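Side-chain contacts in Pre-mRNA-processing-splicing factor 8 (Cryptococcus neoformans var. grubii serotype A, PDB 6MX6), which contains an intein, the Hint-family segment crystallised here, which probably excises itself from the splicing-factor precursor and joins the flanking sequences by protein splicing: residues Y52-H57 against E61-T66; E94-V99 against K116-R121; D104-V107 against E113-K116; S155-V158 against L164-R167. All blocks are in the same frame, centred on the assembly; numbering follows the deposited sequence.

Contact 1: residues Y52-H57 against E61-T66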
# COMPACT_ATOMS: atom_id res chain seq x y z
N TYR A 52 9.89 -6.32 0.32
CA TYR A 52 9.00 -7.42 -0.03
C TYR A 52 8.22 -7.04 -1.28
O TYR A 52 7.71 -5.92 -1.37
CB TYR A 52 8.02 -7.72 1.11
CG TYR A 52 8.68 -8.52 2.19
CD1 TYR A 52 9.43 -7.90 3.18
CD2 TYR A 52 8.60 -9.89 2.19
CE1 TYR A 52 10.05 -8.65 4.16
CE2 TYR A 52 9.22 -10.65 3.16
CZ TYR A 52 9.94 -10.02 4.15
OH TYR A 52 10.54 -10.79 5.10
N ARG A 53 8.15 -7.97 -2.22
CA ARG A 53 7.37 -7.81 -3.44
C ARG A 53 6.07 -8.60 -3.30
O ARG A 53 6.11 -9.82 -3.05
CB ARG A 53 8.16 -8.29 -4.67
CG ARG A 53 7.36 -8.19 -5.98
CD ARG A 53 8.21 -8.56 -7.19
NE ARG A 53 9.35 -7.66 -7.29
CZ ARG A 53 9.34 -6.51 -7.94
NH1 ARG A 53 8.25 -6.12 -8.60
NH2 ARG A 53 10.43 -5.74 -7.95
N ILE A 54 4.94 -7.92 -3.46
CA ILE A 54 3.62 -8.52 -3.41
C ILE A 54 3.06 -8.52 -4.83
O ILE A 54 2.96 -7.46 -5.47
CB ILE A 54 2.68 -7.75 -2.46
CG1 ILE A 54 3.29 -7.72 -1.06
CG2 ILE A 54 1.30 -8.41 -2.44
CD1 ILE A 54 2.61 -6.73 -0.11
N LYS A 55 2.72 -9.72 -5.31
CA LYS A 55 2.10 -9.90 -6.62
C LYS A 55 0.69 -10.43 -6.45
O LYS A 55 0.45 -11.35 -5.65
CB LYS A 55 2.89 -10.90 -7.48
CG LYS A 55 4.31 -10.49 -7.84
CD LYS A 55 4.95 -11.57 -8.70
CE LYS A 55 5.94 -11.00 -9.70
NZ LYS A 55 5.29 -10.06 -10.64
N THR A 56 -0.23 -9.89 -7.25
CA THR A 56 -1.62 -10.30 -7.24
C THR A 56 -1.91 -11.22 -8.42
O THR A 56 -1.19 -11.24 -9.42
CB THR A 56 -2.55 -9.07 -7.29
OG1 THR A 56 -2.19 -8.23 -8.39
CG2 THR A 56 -2.43 -8.27 -5.98
N HIS A 57 -2.97 -12.01 -8.28
CA HIS A 57 -3.51 -12.74 -9.42
C HIS A 57 -3.92 -11.78 -10.52
O HIS A 57 -3.65 -12.01 -11.70
CB HIS A 57 -4.71 -13.59 -9.00
CG HIS A 57 -4.36 -14.79 -8.19
ND1 HIS A 57 -4.31 -16.06 -8.72
CD2 HIS A 57 -4.05 -14.92 -6.88
CE1 HIS A 57 -3.98 -16.92 -7.77
NE2 HIS A 57 -3.81 -16.25 -6.65
N GLU A 61 0.01 -3.68 -11.09
CA GLU A 61 1.42 -3.55 -10.77
C GLU A 61 1.74 -4.13 -9.40
O GLU A 61 0.96 -3.98 -8.46
CB GLU A 61 1.83 -2.07 -10.81
CG GLU A 61 2.06 -1.53 -12.21
CD GLU A 61 2.70 -0.15 -12.23
OE1 GLU A 61 2.99 0.38 -11.13
OE2 GLU A 61 2.91 0.39 -13.33
N ASP A 62 2.89 -4.79 -9.29
CA ASP A 62 3.33 -5.31 -8.00
C ASP A 62 3.44 -4.17 -6.99
O ASP A 62 3.81 -3.05 -7.32
CB ASP A 62 4.71 -5.97 -8.10
CG ASP A 62 4.75 -7.13 -9.08
OD1 ASP A 62 3.69 -7.60 -9.54
OD2 ASP A 62 5.88 -7.58 -9.38
N LEU A 63 3.15 -4.48 -5.73
CA LEU A 63 3.39 -3.55 -4.62
C LEU A 63 4.68 -3.96 -3.93
O LEU A 63 4.81 -5.10 -3.48
CB LEU A 63 2.23 -3.56 -3.63
CG LEU A 63 2.38 -2.64 -2.42
CD1 LEU A 63 2.42 -1.17 -2.89
CD2 LEU A 63 1.25 -2.88 -1.43
N VAL A 64 5.64 -3.04 -3.82
CA VAL A 64 6.94 -3.38 -3.23
C VAL A 64 7.16 -2.46 -2.04
O VAL A 64 7.11 -1.24 -2.18
CB VAL A 64 8.09 -3.25 -4.25
CG1 VAL A 64 9.39 -3.70 -3.62
CG2 VAL A 64 7.80 -4.09 -5.50
N CYS A 65 7.40 -3.05 -0.86
CA CYS A 65 7.36 -2.25 0.36
C CYS A 65 8.19 -2.87 1.48
O CYS A 65 8.60 -4.03 1.41
CB CYS A 65 5.92 -2.02 0.79
SG CYS A 65 5.07 -3.56 1.19
N THR A 66 8.41 -2.09 2.53
CA THR A 66 9.26 -2.56 3.62
C THR A 66 8.54 -3.60 4.48
O THR A 66 7.31 -3.72 4.48
CB THR A 66 9.70 -1.41 4.54
OG1 THR A 66 8.53 -0.72 5.00
CG2 THR A 66 10.61 -0.46 3.80
O HOH W 1 0.99 -8.03 -9.33

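Contact 2: residues E94-V99 against K116-R121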
# COMPACT_ATOMS: atom_id res chain seq x y z
N GLU A 94 -21.08 -6.92 5.73
CA GLU A 94 -21.01 -7.57 4.43
C GLU A 94 -20.25 -8.90 4.53
O GLU A 94 -20.44 -9.68 5.46
CB GLU A 94 -20.34 -6.66 3.41
CG GLU A 94 -20.82 -6.86 1.97
CD GLU A 94 -19.82 -6.36 0.95
OE1 GLU A 94 -20.24 -5.82 -0.09
OE2 GLU A 94 -18.60 -6.51 1.20
N SER A 95 -19.37 -9.13 3.55
CA SER A 95 -18.60 -10.36 3.48
C SER A 95 -17.23 -10.25 4.15
O SER A 95 -16.67 -11.28 4.55
CB SER A 95 -18.41 -10.78 2.02
OG SER A 95 -19.54 -11.47 1.54
N HIS A 96 -16.70 -9.04 4.28
CA HIS A 96 -15.33 -8.81 4.72
C HIS A 96 -15.28 -7.65 5.70
O HIS A 96 -16.05 -6.70 5.59
CB HIS A 96 -14.42 -8.50 3.52
CG HIS A 96 -14.28 -9.64 2.55
ND1 HIS A 96 -15.29 -10.03 1.71
CD2 HIS A 96 -13.23 -10.45 2.28
CE1 HIS A 96 -14.89 -11.05 0.97
NE2 HIS A 96 -13.64 -11.32 1.29
N GLU A 97 -14.35 -7.74 6.66
CA GLU A 97 -14.08 -6.67 7.61
C GLU A 97 -12.73 -6.03 7.29
O GLU A 97 -11.81 -6.70 6.81
CB GLU A 97 -14.08 -7.20 9.05
CG GLU A 97 -12.69 -7.51 9.59
CD GLU A 97 -12.69 -8.43 10.80
OE1 GLU A 97 -12.68 -9.66 10.61
OE2 GLU A 97 -12.68 -7.91 11.94
N ARG A 98 -12.63 -4.73 7.56
CA ARG A 98 -11.38 -4.02 7.34
C ARG A 98 -10.36 -4.42 8.40
O ARG A 98 -10.69 -4.47 9.59
CB ARG A 98 -11.63 -2.51 7.39
CG ARG A 98 -12.11 -1.92 6.08
CD ARG A 98 -10.96 -1.68 5.12
NE ARG A 98 -10.09 -0.60 5.57
CZ ARG A 98 -8.92 -0.79 6.18
NH1 ARG A 98 -8.49 -2.03 6.38
NH2 ARG A 98 -8.19 0.24 6.57
N VAL A 99 -9.13 -4.72 7.98
CA VAL A 99 -8.04 -5.06 8.90
C VAL A 99 -6.74 -4.46 8.39
O VAL A 99 -6.47 -4.48 7.19
CB VAL A 99 -7.87 -6.59 9.09
CG1 VAL A 99 -6.84 -6.88 10.19
CG2 VAL A 99 -9.18 -7.27 9.44
N LYS A 116 -7.39 -15.58 3.24
CA LYS A 116 -8.58 -14.88 3.72
C LYS A 116 -8.48 -13.38 3.57
O LYS A 116 -9.50 -12.69 3.65
CB LYS A 116 -8.82 -15.20 5.20
CG LYS A 116 -9.06 -16.67 5.50
CD LYS A 116 -9.08 -16.92 7.01
CE LYS A 116 -9.38 -18.38 7.33
NZ LYS A 116 -9.47 -18.61 8.80
N TYR A 117 -7.28 -12.85 3.36
CA TYR A 117 -7.04 -11.41 3.30
C TYR A 117 -6.93 -10.96 1.85
O TYR A 117 -6.31 -11.64 1.03
CB TYR A 117 -5.76 -11.03 4.04
CG TYR A 117 -5.76 -11.30 5.53
CD1 TYR A 117 -5.58 -12.59 6.02
CD2 TYR A 117 -5.91 -10.26 6.44
CE1 TYR A 117 -5.56 -12.83 7.38
CE2 TYR A 117 -5.89 -10.49 7.79
CZ TYR A 117 -5.71 -11.78 8.26
OH TYR A 117 -5.70 -12.01 9.61
N LYS A 118 -7.51 -9.80 1.55
CA LYS A 118 -7.47 -9.26 0.21
C LYS A 118 -7.06 -7.79 0.25
O LYS A 118 -7.50 -7.05 1.13
CB LYS A 118 -8.83 -9.42 -0.48
CG LYS A 118 -9.17 -10.88 -0.75
CD LYS A 118 -10.64 -11.17 -0.50
CE LYS A 118 -10.98 -12.61 -0.85
NZ LYS A 118 -10.18 -13.56 -0.03
N LEU A 119 -6.22 -7.39 -0.69
CA LEU A 119 -6.04 -5.98 -0.97
C LEU A 119 -7.29 -5.44 -1.67
O LEU A 119 -8.16 -6.20 -2.09
CB LEU A 119 -4.79 -5.76 -1.83
CG LEU A 119 -3.47 -6.18 -1.20
CD1 LEU A 119 -2.34 -6.17 -2.23
CD2 LEU A 119 -3.13 -5.26 -0.04
N PHE A 120 -7.39 -4.11 -1.77
CA PHE A 120 -8.59 -3.58 -2.41
C PHE A 120 -8.33 -2.20 -3.00
O PHE A 120 -7.39 -1.50 -2.62
CB PHE A 120 -9.77 -3.52 -1.44
CG PHE A 120 -9.57 -2.60 -0.28
CD1 PHE A 120 -8.85 -3.01 0.83
CD2 PHE A 120 -10.13 -1.33 -0.28
CE1 PHE A 120 -8.69 -2.16 1.92
CE2 PHE A 120 -9.96 -0.48 0.80
CZ PHE A 120 -9.24 -0.90 1.90
N ARG A 121 -9.20 -1.84 -3.94
CA ARG A 121 -9.22 -0.54 -4.57
C ARG A 121 -10.47 0.20 -4.14
O ARG A 121 -11.46 -0.41 -3.72
CB ARG A 121 -9.18 -0.67 -6.10
CG ARG A 121 -8.18 -1.69 -6.62
CD ARG A 121 -8.52 -2.10 -8.06
NE ARG A 121 -8.19 -1.04 -9.00
CZ ARG A 121 -8.32 -1.14 -10.32
NH1 ARG A 121 -8.77 -2.27 -10.86
NH2 ARG A 121 -8.00 -0.12 -11.10

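Contact 3: residues D104-V107 against E113-K116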
# COMPACT_ATOMS: atom_id res chain seq x y z
N ASP A 104 5.34 -7.96 7.86
CA ASP A 104 6.01 -9.02 8.63
C ASP A 104 5.02 -10.05 9.15
O ASP A 104 5.21 -11.27 8.99
CB ASP A 104 6.77 -8.39 9.80
CG ASP A 104 8.22 -8.08 9.47
OD1 ASP A 104 8.77 -8.67 8.51
OD2 ASP A 104 8.80 -7.23 10.18
N ASP A 105 3.93 -9.57 9.77
CA ASP A 105 2.94 -10.45 10.36
C ASP A 105 2.19 -11.23 9.30
O ASP A 105 1.89 -12.42 9.49
CB ASP A 105 1.97 -9.65 11.22
CG ASP A 105 2.59 -9.15 12.52
OD1 ASP A 105 3.54 -9.79 13.01
OD2 ASP A 105 2.11 -8.13 13.06
N PHE A 106 1.89 -10.59 8.17
CA PHE A 106 1.19 -11.27 7.09
C PHE A 106 2.06 -12.37 6.48
O PHE A 106 1.60 -13.49 6.24
CB PHE A 106 0.78 -10.27 6.02
CG PHE A 106 -0.01 -10.87 4.90
CD1 PHE A 106 -1.38 -11.09 5.04
CD2 PHE A 106 0.60 -11.23 3.72
CE1 PHE A 106 -2.11 -11.64 4.02
CE2 PHE A 106 -0.12 -11.79 2.69
CZ PHE A 106 -1.48 -12.00 2.84
N VAL A 107 3.33 -12.05 6.23
CA VAL A 107 4.28 -13.01 5.68
C VAL A 107 4.35 -14.25 6.56
O VAL A 107 4.44 -15.38 6.06
CB VAL A 107 5.66 -12.35 5.53
CG1 VAL A 107 6.78 -13.38 5.58
CG2 VAL A 107 5.73 -11.55 4.25
N GLU A 113 -4.40 -19.09 6.15
CA GLU A 113 -4.87 -17.84 6.74
C GLU A 113 -4.67 -16.68 5.78
O GLU A 113 -5.55 -15.82 5.65
CB GLU A 113 -4.15 -17.56 8.06
CG GLU A 113 -4.69 -18.33 9.25
CD GLU A 113 -6.16 -18.03 9.51
OE1 GLU A 113 -6.53 -16.84 9.53
OE2 GLU A 113 -6.93 -19.00 9.68
N GLN A 114 -3.53 -16.64 5.07
CA GLN A 114 -3.26 -15.54 4.16
C GLN A 114 -4.36 -15.39 3.12
O GLN A 114 -4.75 -14.27 2.78
CB GLN A 114 -1.92 -15.74 3.46
CG GLN A 114 -0.69 -15.58 4.33
CD GLN A 114 0.58 -15.85 3.55
OE1 GLN A 114 0.60 -16.66 2.62
NE2 GLN A 114 1.66 -15.17 3.91
N GLN A 115 -4.87 -16.51 2.59
CA GLN A 115 -5.85 -16.43 1.52
C GLN A 115 -7.15 -15.75 1.94
O GLN A 115 -7.95 -15.38 1.07
CB GLN A 115 -6.15 -17.83 0.96
CG GLN A 115 -6.88 -18.71 1.95
CD GLN A 115 -6.97 -20.15 1.51
OE1 GLN A 115 -6.30 -20.57 0.56
NE2 GLN A 115 -7.80 -20.93 2.20
N LYS A 116 -7.39 -15.58 3.24
CA LYS A 116 -8.58 -14.88 3.72
C LYS A 116 -8.48 -13.38 3.57
O LYS A 116 -9.50 -12.69 3.65
CB LYS A 116 -8.82 -15.20 5.20
CG LYS A 116 -9.06 -16.67 5.50
CD LYS A 116 -9.08 -16.92 7.01
CE LYS A 116 -9.38 -18.38 7.33
NZ LYS A 116 -9.47 -18.61 8.80
O HOH W 2 4.41 -15.72 3.14

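Contact 4: residues S155-V158 against L164-R167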
# COMPACT_ATOMS: atom_id res chain seq x y z
N SER A 155 10.86 5.18 0.19
CA SER A 155 10.44 6.44 0.77
C SER A 155 9.16 6.22 1.55
O SER A 155 8.30 5.43 1.14
CB SER A 155 10.24 7.52 -0.30
OG SER A 155 11.42 7.70 -1.07
N GLY A 156 9.05 6.90 2.69
CA GLY A 156 7.88 6.78 3.54
C GLY A 156 7.46 8.15 4.05
O GLY A 156 8.21 9.12 3.97
N PHE A 157 6.25 8.20 4.57
CA PHE A 157 5.70 9.40 5.19
C PHE A 157 4.46 8.99 5.96
O PHE A 157 3.96 7.87 5.82
CB PHE A 157 5.37 10.49 4.16
CG PHE A 157 4.63 10.00 2.94
CD1 PHE A 157 3.32 9.58 3.03
CD2 PHE A 157 5.24 9.99 1.69
CE1 PHE A 157 2.63 9.14 1.91
CE2 PHE A 157 4.57 9.54 0.57
CZ PHE A 157 3.26 9.12 0.68
N VAL A 158 3.98 9.89 6.80
CA VAL A 158 2.71 9.68 7.47
C VAL A 158 1.66 10.50 6.74
O VAL A 158 1.96 11.49 6.07
CB VAL A 158 2.75 10.04 8.98
CG1 VAL A 158 3.35 8.90 9.78
CG2 VAL A 158 3.50 11.31 9.19
N LEU A 164 -5.01 6.59 5.05
CA LEU A 164 -5.15 5.88 3.78
C LEU A 164 -5.01 6.85 2.61
O LEU A 164 -5.43 8.00 2.68
CB LEU A 164 -6.51 5.18 3.71
CG LEU A 164 -6.85 4.25 4.87
CD1 LEU A 164 -8.19 3.59 4.63
CD2 LEU A 164 -5.75 3.21 5.07
N TYR A 165 -4.40 6.36 1.53
CA TYR A 165 -4.20 7.15 0.32
C TYR A 165 -4.19 6.18 -0.85
O TYR A 165 -4.24 4.96 -0.67
CB TYR A 165 -2.91 7.98 0.38
CG TYR A 165 -1.66 7.15 0.58
CD1 TYR A 165 -1.36 6.60 1.82
CD2 TYR A 165 -0.79 6.91 -0.47
CE1 TYR A 165 -0.23 5.83 2.00
CE2 TYR A 165 0.35 6.15 -0.30
CZ TYR A 165 0.62 5.61 0.93
OH TYR A 165 1.75 4.85 1.10
N LEU A 166 -4.13 6.72 -2.07
CA LEU A 166 -4.36 5.93 -3.26
C LEU A 166 -3.11 5.81 -4.12
O LEU A 166 -2.44 6.82 -4.40
CB LEU A 166 -5.50 6.51 -4.10
CG LEU A 166 -6.89 6.39 -3.48
CD1 LEU A 166 -7.95 6.83 -4.48
CD2 LEU A 166 -7.16 4.98 -2.97
N ARG A 167 -2.82 4.59 -4.56
CA ARG A 167 -1.94 4.37 -5.70
C ARG A 167 -2.62 4.85 -6.98
O ARG A 167 -3.84 5.06 -7.01
CB ARG A 167 -1.57 2.88 -5.81
CG ARG A 167 -0.25 2.58 -6.52
CD ARG A 167 0.19 1.13 -6.34
NE ARG A 167 -0.61 0.20 -7.14
CZ ARG A 167 -0.29 -1.07 -7.34
NH1 ARG A 167 0.81 -1.58 -6.79
NH2 ARG A 167 -1.07 -1.85 -8.08

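Contact 1: residues Y52-H57 against E61-T66
A single carboxylate oxygen, Asp62 OD2, is gripped by two cations that rise from alternate residues of strand 52-56. Lys55 NZ takes the syn lone pair at 2.8 Å and adds a weak bond to OD1, while Arg53 NH1 reaches the anti lone pair of Asp62 OD2 at 2.9 Å, and that oxygen lies close to the guanidinium plane. The guanidinium and carboxylate planes stand 70° apart, so Arg53 offers one N-H rather than a paired, side-on grip; its NH2 is taken up by a salt bridge to Glu148. With CG anti to the backbone N (chi1 178°) and a bend at chi3, the Arg53 chain swings over Asp62 and brings one guanidinium face onto Val64 CG2. Water 1 joins Asp62 OD1 to Thr56 N.

Beneath this charged face the segments form a beta hairpin of the Hint domain. Tyr52 pairs with Cys65 and Ile54 with Leu63, both as antiparallel hydrogen-bonded pairs, the bond from Tyr52 N to Cys65 O being 2.8 Å. On the opposite face Ile54 CD1 meets Cys65 SG at 4.2 Å and Leu63 CD2 at 4.3 Å, and Leu6 and Ile145 extend this apolar layer. The hairpin has a largely buried apolar side and a side that carries the ion pairs. Two positive partners and a water around one carboxylate would be expected to favour its deprotonated form and restrict its rotation.

Contact 2: residues E94-V99 against K116-R121
His96 and Arg98 lean over Lys118 and Phe120 across the six-stranded antiparallel sheet of this Hint-family intein. Strands 96-102 and 117-120 are not neighbours there: strand 70-76 runs between them, and their short axes are 8.9 Å apart at an angle of 75°. The meeting therefore falls to side chains alone.

The close part comprises two crossings, each near a right angle. His96 NE2 lies 3.5 Å from Lys118 CD, so the imidazole rests against the aliphatic stem of the lysine, whose NZ goes on to a salt bridge with Glu76. Next to it Phe120 CZ sits over one face of the Arg98 guanidinium and touches CD of Arg98 at 3.7 Å; the two planes are inclined by 41°. Bends at chi2 and chi3 bring Arg98 CD and NE to the CZ end of the phenyl ring, and the arginine head is held by Met73 O and by a salt bridge to Asp100. Leu139 lies against His96, Lys118 and Phe120, and Tyr74 meets Phe120 edge-to-face. Lys118 and Phe120 are buried, whereas their two partners remain partly exposed.

The looser part involves Val99 and Tyr117, both partly open to solvent, with Leu109 also against the tyrosine. Their one approach is a light apolar touch at the ring edge, Val99 CG1 to Tyr117 CE2, 4.4 Å.

Contact 3: residues D104-V107 against E113-K116
Gln114 lays its side chain over one face of the Phe106 ring and fastens its amide to the backbone of the same residue. Phe106 places CG anti to its backbone N (chi1 -177°), which sends the ring out from helix 103-108 beneath the glutamine. Gln114 turns CG beside its own backbone N and then runs on fully extended, so that CB, CG and the amide pass in turn across the ring and on to the helix.

CB makes the nearest touch, 3.8 Å from Phe106 CZ, and CG forms a CH-pi contact 4.2 Å from the ring centroid, displaced toward the rim. The amide plane is almost parallel to the ring, only 19° away from it. Gln114 NE2 then donates to Phe106 O at 2.9 Å in a nearly straight bond (172°) that lies in the amide plane; it comes in tilted from the plane of the carbonyl, which it meets at a bent angle. Water 2 accepts from Gln114 NE2 and donates to Val107 O, linking the amide to the next carbonyl as well. Two bonds on its nitrogen should restrain the rotation of the amide.

Phe106 also packs on Ile142 and Ile145 of strand 139-147. Nearby, Lys116 NZ closes a salt bridge on Glu113 OE2 at 2.7 Å. In this Hint domain the pair joins two short consecutive helices that connect strands 96-102 and 117-120, the first of which packs on strand 139-147 of the six-stranded sheet.

Contact 4: residues S155-V158 against L164-R167
Phe157 and Tyr165 meet ring to ring from strands whose backbones stay far apart, with 11.3 Å between Phe157 CA and Tyr165 CA. The rings are inclined at 56°, with centroids 5.6 Å apart, too tilted for a parallel stack and short of a perpendicular one. Relative to the tyrosine ring the approach is well defined: Phe157 CE1 comes over one face, toward the rim at the phenol end. It lies 4.2 Å from Tyr165 CZ and at almost equal distances, about 4.4 Å, from the flanking Tyr165 CE1 and CE2, so a single corner of the phenylalanine sits over the hydroxyl-bearing carbon. Relative to the phenylalanine ring the tyrosine is simply oblique.

The CB of Tyr165 points toward strand 152-159, and with CG in the crowded position between the backbone N and the carbonyl carbon (chi1 59°) the ring turns a face to Phe157 CE1. Phe157 relies instead on the reach of its ring to come close.

Phe157 belongs to the four-stranded antiparallel sheet, where it also packs on Ala41 and Ile44, and Tyr165 to the pair of strands 164-166 and 172-174, where it touches Leu173. Leu12 touches both side chains, and Val22 and Val25 add to the surroundings of Phe157. The contact therefore joins two sheets through the buried interior. Its chemistry is that of carbon surfaces: dispersion and the exclusion of water hold the rings together, with no directed polar bond between them to fix their tilt, which surrounding apolar side chains probably help to set.

From the N terminus, contact 1 comes first and closes the short beta hairpin 52-66. Contact 2 then closes the longer excursion from 94-99 to 116-121; contact 3 falls within that span, its second segment ending on Lys116, where that of contact 2 begins, so the helical link lies inside the strand-to-strand loop. Contact 4 closes a short loop between strands 152-159 and 164-166 near the C terminus, and none of the loops cross. Ile54 and Thr56 pack on Leu119, and Tyr52 on Val107, tying the hairpin to contacts 2 and 3; Tyr117 rests on Phe106. Contact 4 lies across the chain's centre from these three, yet Arg167 probably hydrogen-bonds Glu61 O and Leu164 touches Arg98.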